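F-BAR domain only protein 1 (Danio rerio, PDB 5JP2) probably acts early in clathrin-mediated endocytosis, with a mu homology domain that binds a peptide of Eps15. Local coordinates at residues W17-A22 with L47-P52; A21-Y26 with S269-R274; P66-R71 with S264-S269; T110-R115 with Y126-L131. All coordinates share one frame; numbering follows the deposited sequence.

Overall arrangement
Contacts 1, 2 and 4 follow neighbouring strands of one large mixed sheet, in the order 125-137, 39-52, 17-31 and 266-283. Contact 1 pairs the two middle strands, and contact 2 adds strand 266-283 on one side; their centres lie about 10 Å apart and they share Ala-21 and Ala-22. Contact 4 lies about 10 Å from contact 1, centre to centre, and sets helix 106-119 against strand 125-137. Contact 3, also about 10 Å from contact 1 by centres, ties strand 266-283 to the segment leading into strand 69-73. Ser-50, Asn-127 and Arg-274 of contacts 1, 4 and 2 touch the bound Eps15 peptide, as does Arg-267 beside contact 3.

Contact 1: residues W17-A22 with L47-P52; sequences WPVAAA and LTMSFP
The ring of Phe-51 meets Val-19. Methyl CG1 of Val-19 comes to it at a slant, 3.8 Å from CE2 of Phe-51, and the two side chains lie side by side. Elsewhere the ring packs on Leu-68 and Val-128. At one end of the pairing, the puckered rings of Pro-18 and Pro-52 cross obliquely, CG to CG at 4.2 Å, and CD of Pro-52 sits 3.1 Å from the carbonyl oxygen of Pro-18. Both prolines touch the bound peptide: Pro-18 packs on an acidic side chain of it and Pro-52 on an aromatic one. Together the segments form part of the antiparallel beta hairpin of strands 17-31 and 39-52. Ala-20 and Ser-50 are a hydrogen-bonded pair. The bond from N of Ser-50 to O of Ala-20 is short, 2.6 Å, while that from N of Ala-20 to O of Ser-50 is 3.2 Å. Ala-22 and Thr-48 pair in the same way. Ala-21 and Met-49 are the non-hydrogen-bonded pair between them. In Met-49 CG lies opposite the backbone N (chi1 -176°), and the chain bends at chi3 (-72°). This path takes CG past O of Ala-20 at 3.3 Å and brings SD to 3.9 Å from CG2 of Val-19. The sheet face carrying Ala-20, Ala-22 and Ser-50 meets the peptide, and OG of Ser-50 is hydrogen-bonded to OD1 of Asn-127.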
# COMPACT_ATOMS: atom_id res chain seq x y z
N TRP B 17 -21.34 2.56 18.65
CA TRP B 17 -20.24 1.61 18.81
C TRP B 17 -19.12 1.90 17.82
O TRP B 17 -19.40 2.19 16.64
CB TRP B 17 -20.75 0.19 18.62
CG TRP B 17 -21.89 -0.15 19.52
CD1 TRP B 17 -21.92 -0.05 20.88
CD2 TRP B 17 -23.18 -0.65 19.14
NE1 TRP B 17 -23.14 -0.46 21.36
CE2 TRP B 17 -23.93 -0.83 20.31
CE3 TRP B 17 -23.76 -0.96 17.91
CZ2 TRP B 17 -25.23 -1.31 20.29
CZ3 TRP B 17 -25.06 -1.43 17.90
CH2 TRP B 17 -25.78 -1.61 19.08
N PRO B 18 -17.86 1.83 18.24
CA PRO B 18 -16.76 2.15 17.33
C PRO B 18 -16.26 0.95 16.54
O PRO B 18 -16.17 -0.17 17.05
CB PRO B 18 -15.67 2.64 18.28
CG PRO B 18 -15.89 1.79 19.51
CD PRO B 18 -17.38 1.60 19.62
N VAL B 19 -15.89 1.20 15.28
CA VAL B 19 -15.10 0.26 14.48
C VAL B 19 -13.96 1.04 13.84
O VAL B 19 -13.98 2.27 13.78
CB VAL B 19 -15.93 -0.48 13.40
CG1 VAL B 19 -17.06 -1.27 14.03
CG2 VAL B 19 -16.45 0.47 12.34
N ALA B 20 -12.96 0.31 13.36
CA ALA B 20 -11.83 0.90 12.68
C ALA B 20 -11.55 0.16 11.37
O ALA B 20 -11.78 -1.04 11.26
CB ALA B 20 -10.59 0.88 13.57
N ALA B 21 -11.03 0.90 10.39
CA ALA B 21 -10.73 0.37 9.07
C ALA B 21 -9.24 0.53 8.77
O ALA B 21 -8.57 1.40 9.33
CB ALA B 21 -11.54 1.08 8.00
N ALA B 22 -8.71 -0.33 7.90
CA ALA B 22 -7.34 -0.22 7.43
C ALA B 22 -7.30 -0.50 5.94
O ALA B 22 -7.81 -1.52 5.48
CB ALA B 22 -6.40 -1.19 8.16
N LEU B 47 -8.86 -4.07 2.18
CA LEU B 47 -9.62 -3.35 3.20
C LEU B 47 -9.94 -4.27 4.36
O LEU B 47 -10.64 -5.26 4.20
CB LEU B 47 -10.91 -2.78 2.61
CG LEU B 47 -11.85 -2.07 3.58
CD1 LEU B 47 -11.21 -0.85 4.19
CD2 LEU B 47 -13.11 -1.68 2.86
N THR B 48 -9.43 -3.93 5.53
CA THR B 48 -9.69 -4.68 6.74
C THR B 48 -10.50 -3.82 7.71
O THR B 48 -10.36 -2.60 7.73
CB THR B 48 -8.37 -5.14 7.37
OG1 THR B 48 -7.76 -6.11 6.53
CG2 THR B 48 -8.57 -5.75 8.71
N MET B 49 -11.39 -4.44 8.47
CA MET B 49 -12.11 -3.73 9.51
C MET B 49 -11.87 -4.40 10.84
O MET B 49 -11.82 -5.62 10.94
CB MET B 49 -13.60 -3.64 9.22
CG MET B 49 -14.33 -2.82 10.25
SD MET B 49 -16.03 -2.48 9.85
CE MET B 49 -15.87 -1.31 8.55
N SER B 50 -11.68 -3.58 11.87
CA SER B 50 -11.38 -4.05 13.22
C SER B 50 -12.55 -3.76 14.15
O SER B 50 -13.25 -2.76 14.02
CB SER B 50 -10.11 -3.38 13.73
OG SER B 50 -9.68 -3.99 14.93
N PHE B 51 -12.77 -4.67 15.10
CA PHE B 51 -13.87 -4.59 16.04
C PHE B 51 -13.36 -4.70 17.47
O PHE B 51 -12.53 -5.56 17.77
CB PHE B 51 -14.90 -5.70 15.82
CG PHE B 51 -15.66 -5.57 14.54
CD1 PHE B 51 -15.11 -6.00 13.35
CD2 PHE B 51 -16.92 -5.05 14.53
CE1 PHE B 51 -15.81 -5.88 12.19
CE2 PHE B 51 -17.61 -4.93 13.38
CZ PHE B 51 -17.06 -5.35 12.20
N PRO B 52 -13.88 -3.88 18.38
CA PRO B 52 -13.43 -3.97 19.77
C PRO B 52 -13.98 -5.22 20.42
O PRO B 52 -15.10 -5.63 20.16
CB PRO B 52 -14.00 -2.70 20.40
CG PRO B 52 -15.14 -2.33 19.56
CD PRO B 52 -14.81 -2.77 18.16

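Contact 2: residues A21-Y26 with S269-R274; sequences AAITEY and SLVKKR
Arg-274 and Thr-24 make the closest side-chain contact here. They lie side by side and point the same way. NE of Arg-274 donates a nearly straight bond of 3.2 Å to OG1 of Thr-24, which sits close to the guanidinium plane. CG2 of Thr-24 is also near, 3.5 Å from NE of Arg-274. The chi1 of Arg-274 is 59°, with CG tucked between the backbone N and carbonyl carbon; from there the chain runs extended to NE. Its NH2 reaches the backbone of the bound peptide, and the group makes a cation-pi contact with a peptide aromatic. The backbones are as close-knit. Strands 21-26 and 269-274 run parallel, 8° apart, as neighbours in the large mixed sheet. Five backbone bonds join them, the shortest from N of Ile-23 to O of Lys-272 at 2.7 Å. On the face of Ala-21, Ile-23 and Val-271 the side chains touch more loosely, although Ala-21 and Ile-23 are buried. There CB of Ala-21 stands 4.2 Å from CG2 of Val-271. The solvent side is strand 269-274, with Leu-270 exposed and Val-271, Lys-272 and Lys-273 partly so. Lys-272 extends away from strand 21-26, and its NZ bonds to the peptide backbone. NZ of Lys-273 forms a salt bridge with Asp-258.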
# COMPACT_ATOMS: atom_id res chain seq x y z
N ALA B 21 -11.03 0.90 10.39
CA ALA B 21 -10.73 0.37 9.07
C ALA B 21 -9.24 0.53 8.77
O ALA B 21 -8.57 1.40 9.33
CB ALA B 21 -11.54 1.08 8.00
N ALA B 22 -8.71 -0.33 7.90
CA ALA B 22 -7.34 -0.22 7.43
C ALA B 22 -7.30 -0.50 5.94
O ALA B 22 -7.81 -1.52 5.48
CB ALA B 22 -6.40 -1.19 8.16
N ILE B 23 -6.70 0.43 5.21
CA ILE B 23 -6.54 0.35 3.77
C ILE B 23 -5.05 0.14 3.51
O ILE B 23 -4.24 1.00 3.87
CB ILE B 23 -7.05 1.62 3.07
CG1 ILE B 23 -8.54 1.81 3.31
CG2 ILE B 23 -6.76 1.59 1.61
CD1 ILE B 23 -9.07 3.09 2.73
N THR B 24 -4.70 -1.00 2.93
CA THR B 24 -3.32 -1.39 2.67
C THR B 24 -3.14 -1.60 1.17
O THR B 24 -3.94 -2.30 0.55
CB THR B 24 -2.99 -2.66 3.43
OG1 THR B 24 -3.29 -2.46 4.80
CG2 THR B 24 -1.54 -2.99 3.30
N GLU B 25 -2.12 -0.99 0.59
CA GLU B 25 -1.93 -1.05 -0.85
C GLU B 25 -0.48 -1.35 -1.19
O GLU B 25 0.43 -0.79 -0.59
CB GLU B 25 -2.38 0.25 -1.52
CG GLU B 25 -3.86 0.37 -1.56
CD GLU B 25 -4.34 1.55 -2.33
OE1 GLU B 25 -3.51 2.28 -2.87
OE2 GLU B 25 -5.55 1.76 -2.40
N TYR B 26 -0.27 -2.28 -2.12
CA TYR B 26 1.04 -2.55 -2.69
C TYR B 26 1.08 -2.13 -4.15
O TYR B 26 0.10 -2.27 -4.88
CB TYR B 26 1.41 -4.02 -2.57
CG TYR B 26 1.63 -4.45 -1.17
CD1 TYR B 26 2.87 -4.33 -0.58
CD2 TYR B 26 0.60 -4.96 -0.42
CE1 TYR B 26 3.07 -4.71 0.73
CE2 TYR B 26 0.78 -5.35 0.87
CZ TYR B 26 2.02 -5.22 1.45
OH TYR B 26 2.19 -5.63 2.75
N SER B 269 -13.73 4.82 14.44
CA SER B 269 -12.72 5.28 15.37
C SER B 269 -11.49 5.82 14.65
O SER B 269 -10.86 6.76 15.13
CB SER B 269 -12.33 4.15 16.32
OG SER B 269 -11.26 4.54 17.15
N LEU B 270 -11.17 5.25 13.49
CA LEU B 270 -9.92 5.55 12.80
C LEU B 270 -9.90 4.82 11.46
O LEU B 270 -10.47 3.74 11.32
CB LEU B 270 -8.74 5.10 13.66
CG LEU B 270 -7.29 5.20 13.24
CD1 LEU B 270 -6.46 5.42 14.47
CD2 LEU B 270 -6.90 3.92 12.60
N VAL B 271 -9.16 5.38 10.51
CA VAL B 271 -8.91 4.73 9.23
C VAL B 271 -7.42 4.82 8.97
O VAL B 271 -6.91 5.90 8.67
CB VAL B 271 -9.68 5.35 8.07
CG1 VAL B 271 -9.33 4.64 6.79
CG2 VAL B 271 -11.15 5.23 8.31
N LYS B 272 -6.74 3.69 9.02
CA LYS B 272 -5.31 3.61 8.82
C LYS B 272 -5.05 3.32 7.34
O LYS B 272 -5.65 2.41 6.77
CB LYS B 272 -4.71 2.52 9.70
CG LYS B 272 -3.21 2.49 9.73
CD LYS B 272 -2.69 1.56 10.82
CE LYS B 272 -1.16 1.52 10.85
NZ LYS B 272 -0.61 0.60 11.89
N LYS B 273 -4.21 4.15 6.72
CA LYS B 273 -3.85 4.02 5.31
C LYS B 273 -2.35 3.83 5.19
O LYS B 273 -1.58 4.66 5.66
CB LYS B 273 -4.28 5.25 4.52
CG LYS B 273 -5.69 5.61 4.76
CD LYS B 273 -6.12 6.69 3.83
CE LYS B 273 -7.46 7.22 4.26
NZ LYS B 273 -8.12 7.98 3.18
N ARG B 274 -1.93 2.73 4.56
CA ARG B 274 -0.52 2.44 4.37
C ARG B 274 -0.27 1.85 2.99
O ARG B 274 -1.12 1.16 2.43
CB ARG B 274 0.00 1.49 5.44
CG ARG B 274 -0.71 0.18 5.50
CD ARG B 274 -0.19 -0.68 6.64
NE ARG B 274 -0.70 -2.04 6.57
CZ ARG B 274 -0.29 -3.02 7.36
NH1 ARG B 274 0.64 -2.79 8.27
NH2 ARG B 274 -0.81 -4.23 7.24

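Contact 3: residues P66-R71 with S264-S269; sequences PVLSFR and SRYRMS
Tyr-266 carries most of this contact, with Pro-66 and Leu-68 as its partners. The hydroxyl of Tyr-266 donates a hydrogen bond of 2.7 Å to the carbonyl oxygen of Pro-66. That oxygen lies at the edge of the tyrosine ring, near its plane. Seen from the carbonyl, the hydroxyl is tilted 33° out of the carbonyl plane. The bond satisfies a carbonyl oxygen in the loop just before strand 69-73. Leu-68 comes from another direction. Its side chain crosses that of Tyr-266 at about a right angle, and methyl CD1 lies over one face of the ring. CD1 of Leu-68 is 3.9 Å from the ring centroid of Tyr-266, a CH-pi contact displaced toward the rim, with CG of Tyr-266 the nearest ring atom at 3.6 Å. CB of Leu-68 adds a contact of 3.9 Å to CE1 of Tyr-266. One ring is thus held in two ways, by its hydroxyl and by one face. Pro-66 also touches Arg-265, CG to CG at 3.5 Å, where that side chain bends at chi2 (69°). Trp-17 of strand 17-31 meets Arg-265 and Tyr-266, making a cation-pi contact with Arg-265 and setting its ring plane at about 60° to that of Tyr-266. Leu-261 of strand 258-261 also packs on Tyr-266, while Leu-68 continues onto Met-49 and Phe-51 of strand 39-52 and Phe-104 of strand 99-104.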
# COMPACT_ATOMS: atom_id res chain seq x y z
N PRO B 66 -28.37 -3.70 15.23
CA PRO B 66 -28.54 -2.90 14.00
C PRO B 66 -27.43 -3.14 12.99
O PRO B 66 -26.32 -3.54 13.33
CB PRO B 66 -28.53 -1.46 14.51
CG PRO B 66 -27.81 -1.53 15.78
CD PRO B 66 -28.12 -2.85 16.40
N VAL B 67 -27.75 -2.82 11.74
CA VAL B 67 -26.95 -3.23 10.60
C VAL B 67 -25.78 -2.29 10.40
O VAL B 67 -25.95 -1.10 10.11
CB VAL B 67 -27.83 -3.27 9.34
CG1 VAL B 67 -27.00 -3.62 8.12
CG2 VAL B 67 -28.96 -4.24 9.53
N LEU B 68 -24.58 -2.83 10.51
CA LEU B 68 -23.37 -2.08 10.20
C LEU B 68 -23.25 -1.96 8.68
O LEU B 68 -23.21 -2.97 7.98
CB LEU B 68 -22.17 -2.78 10.81
CG LEU B 68 -20.80 -2.21 10.48
CD1 LEU B 68 -20.74 -0.76 10.82
CD2 LEU B 68 -19.77 -2.97 11.24
N SER B 69 -23.19 -0.74 8.18
CA SER B 69 -23.21 -0.47 6.76
C SER B 69 -22.09 0.50 6.41
O SER B 69 -21.80 1.41 7.18
CB SER B 69 -24.54 0.12 6.34
OG SER B 69 -24.51 0.46 4.97
N PHE B 70 -21.44 0.31 5.26
CA PHE B 70 -20.37 1.21 4.86
C PHE B 70 -20.38 1.46 3.36
O PHE B 70 -21.08 0.80 2.60
CB PHE B 70 -19.01 0.71 5.32
CG PHE B 70 -18.54 -0.54 4.65
CD1 PHE B 70 -17.84 -0.48 3.46
CD2 PHE B 70 -18.73 -1.77 5.24
CE1 PHE B 70 -17.38 -1.61 2.85
CE2 PHE B 70 -18.27 -2.90 4.63
CZ PHE B 70 -17.59 -2.83 3.43
N ARG B 71 -19.59 2.45 2.96
CA ARG B 71 -19.53 2.93 1.59
C ARG B 71 -18.08 3.05 1.13
O ARG B 71 -17.23 3.54 1.87
CB ARG B 71 -20.19 4.30 1.52
CG ARG B 71 -20.48 4.82 0.15
CD ARG B 71 -20.84 6.30 0.20
NE ARG B 71 -22.02 6.56 1.01
CZ ARG B 71 -23.27 6.38 0.61
NH1 ARG B 71 -23.53 5.92 -0.61
NH2 ARG B 71 -24.26 6.65 1.44
N SER B 264 -25.58 6.52 11.60
CA SER B 264 -24.99 7.07 12.81
C SER B 264 -24.87 6.05 13.92
O SER B 264 -24.36 6.38 14.99
CB SER B 264 -25.79 8.27 13.29
OG SER B 264 -27.16 7.93 13.44
N ARG B 265 -25.34 4.82 13.72
CA ARG B 265 -25.40 3.86 14.82
C ARG B 265 -24.01 3.36 15.18
O ARG B 265 -23.79 2.93 16.31
CB ARG B 265 -26.29 2.69 14.45
CG ARG B 265 -26.71 1.82 15.63
CD ARG B 265 -27.67 2.55 16.56
NE ARG B 265 -27.87 1.86 17.84
CZ ARG B 265 -26.95 1.78 18.80
NH1 ARG B 265 -25.76 2.32 18.63
NH2 ARG B 265 -27.23 1.14 19.92
N TYR B 266 -23.09 3.39 14.23
CA TYR B 266 -21.70 3.06 14.45
C TYR B 266 -20.87 4.27 14.07
O TYR B 266 -21.30 5.11 13.27
CB TYR B 266 -21.28 1.84 13.61
CG TYR B 266 -22.05 0.58 13.91
CD1 TYR B 266 -23.28 0.32 13.33
CD2 TYR B 266 -21.53 -0.38 14.75
CE1 TYR B 266 -23.97 -0.82 13.61
CE2 TYR B 266 -22.21 -1.53 15.02
CZ TYR B 266 -23.42 -1.74 14.45
OH TYR B 266 -24.10 -2.88 14.74
N ARG B 267 -19.68 4.37 14.63
CA ARG B 267 -18.79 5.44 14.24
C ARG B 267 -17.40 4.89 14.00
O ARG B 267 -16.99 3.90 14.61
CB ARG B 267 -18.76 6.57 15.28
CG ARG B 267 -18.25 6.15 16.62
CD ARG B 267 -18.35 7.25 17.65
NE ARG B 267 -18.16 6.66 18.96
CZ ARG B 267 -16.99 6.29 19.44
NH1 ARG B 267 -15.89 6.51 18.75
NH2 ARG B 267 -16.93 5.72 20.62
N MET B 268 -16.67 5.54 13.11
CA MET B 268 -15.37 5.06 12.68
C MET B 268 -14.32 5.66 13.59
O MET B 268 -14.05 6.86 13.54
CB MET B 268 -15.09 5.41 11.23
CG MET B 268 -13.83 4.76 10.72
SD MET B 268 -14.05 3.10 10.08
CE MET B 268 -14.77 3.51 8.54
N SER B 269 -13.73 4.82 14.44
CA SER B 269 -12.72 5.28 15.37
C SER B 269 -11.49 5.82 14.65
O SER B 269 -10.86 6.76 15.13
CB SER B 269 -12.33 4.15 16.32
OG SER B 269 -11.26 4.54 17.15

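Contact 4: residues T110-R115 with Y126-L131; sequences TLHLQR and YNVALL
In the apolar layer between helix 106-119 and strand 125-137, His-112 and Leu-113 of the helix meet Tyr-126 and Val-128 of the strand. Val-128 is the shared partner. Its methyl CG2 lies 3.7 Å from CD2 and 3.8 Å from NE2 of the His-112 ring. The two side chains come from opposite directions, and the methyl approaches the ring at a slant. Here CG of His-112 is anti to the backbone N (chi1 178°), which carries the imidazole out toward the strand. Nothing across this contact is hydrogen-bonded. The carbonyl oxygen of Asn-127 lies at the edge of the imidazole, but its distance of 4.4 Å from NE2 of His-112 is too long for a bond. Leu-113 uses one methyl for two contacts. Its CD2 is 4.0 Å from CG2 of Val-128 and also 4.0 Å from CB of Tyr-126. Its side chain crosses that of Val-128 at about a right angle. Leu-113 also packs on Thr-56 and Phe-59 of helix 55-61, while Leu-87 touches both His-112 and Val-128. CB of Asn-127 is directed away from the helix; its OD1 is hydrogen-bonded to OG of Ser-50 and its ND2 to an acidic side chain of the bound peptide. This is helix-on-sheet packing: helix 106-119 lies against one face of the large mixed sheet of the mu homology domain, and the axis of its segment 110-115 passes 9.4 Å from that of strand segment 126-131.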
# COMPACT_ATOMS: atom_id res chain seq x y z
N THR B 110 -21.62 -11.89 13.70
CA THR B 110 -21.62 -12.30 15.11
C THR B 110 -20.90 -13.62 15.30
O THR B 110 -20.05 -13.76 16.18
CB THR B 110 -23.04 -12.41 15.64
OG1 THR B 110 -23.71 -11.16 15.46
CG2 THR B 110 -23.04 -12.78 17.09
N LEU B 111 -21.26 -14.63 14.50
CA LEU B 111 -20.60 -15.92 14.60
C LEU B 111 -19.12 -15.80 14.32
O LEU B 111 -18.29 -16.45 14.97
CB LEU B 111 -21.24 -16.92 13.64
CG LEU B 111 -22.65 -17.36 14.02
CD1 LEU B 111 -23.22 -18.26 12.97
CD2 LEU B 111 -22.59 -18.07 15.34
N HIS B 112 -18.76 -14.95 13.36
CA HIS B 112 -17.36 -14.82 12.98
C HIS B 112 -16.53 -14.25 14.12
O HIS B 112 -15.42 -14.72 14.39
CB HIS B 112 -17.23 -13.96 11.73
CG HIS B 112 -15.82 -13.74 11.30
ND1 HIS B 112 -15.18 -14.58 10.42
CD2 HIS B 112 -14.92 -12.81 11.66
CE1 HIS B 112 -13.95 -14.15 10.24
NE2 HIS B 112 -13.76 -13.08 10.98
N LEU B 113 -17.04 -13.23 14.79
CA LEU B 113 -16.30 -12.67 15.91
C LEU B 113 -16.28 -13.62 17.09
O LEU B 113 -15.27 -13.71 17.79
CB LEU B 113 -16.88 -11.31 16.30
CG LEU B 113 -16.86 -10.27 15.19
CD1 LEU B 113 -17.70 -9.07 15.56
CD2 LEU B 113 -15.45 -9.87 14.84
N GLN B 114 -17.38 -14.34 17.34
CA GLN B 114 -17.40 -15.33 18.41
C GLN B 114 -16.28 -16.33 18.22
O GLN B 114 -15.61 -16.71 19.18
CB GLN B 114 -18.73 -16.07 18.45
CG GLN B 114 -19.89 -15.29 19.01
CD GLN B 114 -21.17 -16.10 19.01
OE1 GLN B 114 -22.27 -15.56 18.95
NE2 GLN B 114 -21.03 -17.42 19.09
N ARG B 115 -16.06 -16.77 16.99
CA ARG B 115 -14.98 -17.71 16.74
C ARG B 115 -13.64 -17.04 16.98
O ARG B 115 -12.77 -17.59 17.65
CB ARG B 115 -15.05 -18.25 15.31
CG ARG B 115 -13.95 -19.23 14.98
CD ARG B 115 -14.13 -19.83 13.59
NE ARG B 115 -12.97 -20.62 13.16
CZ ARG B 115 -11.94 -20.14 12.47
NH1 ARG B 115 -10.94 -20.93 12.13
NH2 ARG B 115 -11.91 -18.86 12.14
N TYR B 126 -10.48 -7.59 17.07
CA TYR B 126 -10.55 -8.67 16.10
C TYR B 126 -10.68 -8.08 14.71
O TYR B 126 -11.55 -7.24 14.47
CB TYR B 126 -11.72 -9.60 16.39
CG TYR B 126 -11.67 -10.17 17.78
CD1 TYR B 126 -10.62 -10.96 18.18
CD2 TYR B 126 -12.68 -9.90 18.70
CE1 TYR B 126 -10.56 -11.47 19.46
CE2 TYR B 126 -12.63 -10.40 19.98
CZ TYR B 126 -11.56 -11.19 20.36
OH TYR B 126 -11.50 -11.71 21.63
N ASN B 127 -9.83 -8.52 13.80
CA ASN B 127 -9.79 -7.98 12.45
C ASN B 127 -10.60 -8.86 11.50
O ASN B 127 -10.61 -10.08 11.63
CB ASN B 127 -8.36 -7.86 11.96
CG ASN B 127 -7.60 -6.79 12.68
OD1 ASN B 127 -8.16 -5.79 13.09
ND2 ASN B 127 -6.31 -6.99 12.84
N VAL B 128 -11.26 -8.21 10.55
CA VAL B 128 -12.08 -8.87 9.54
C VAL B 128 -11.73 -8.33 8.16
O VAL B 128 -11.70 -7.11 7.96
CB VAL B 128 -13.57 -8.66 9.83
CG1 VAL B 128 -14.39 -9.29 8.76
CG2 VAL B 128 -13.91 -9.25 11.17
N ALA B 129 -11.57 -9.22 7.20
CA ALA B 129 -11.15 -8.87 5.85
C ALA B 129 -12.39 -8.61 5.00
O ALA B 129 -13.19 -9.50 4.78
CB ALA B 129 -10.29 -9.97 5.24
N LEU B 130 -12.57 -7.36 4.58
CA LEU B 130 -13.73 -7.00 3.79
C LEU B 130 -13.53 -7.14 2.28
O LEU B 130 -14.47 -7.54 1.58
CB LEU B 130 -14.15 -5.58 4.12
CG LEU B 130 -14.51 -5.36 5.59
CD1 LEU B 130 -15.10 -3.99 5.82
CD2 LEU B 130 -15.48 -6.42 6.04
N LEU B 131 -12.38 -6.74 1.74
CA LEU B 131 -12.28 -6.56 0.30
C LEU B 131 -10.85 -6.68 -0.19
O LEU B 131 -9.91 -6.29 0.50
CB LEU B 131 -12.84 -5.19 -0.07
CG LEU B 131 -12.94 -4.80 -1.53
CD1 LEU B 131 -14.25 -5.25 -2.08
CD2 LEU B 131 -12.82 -3.30 -1.59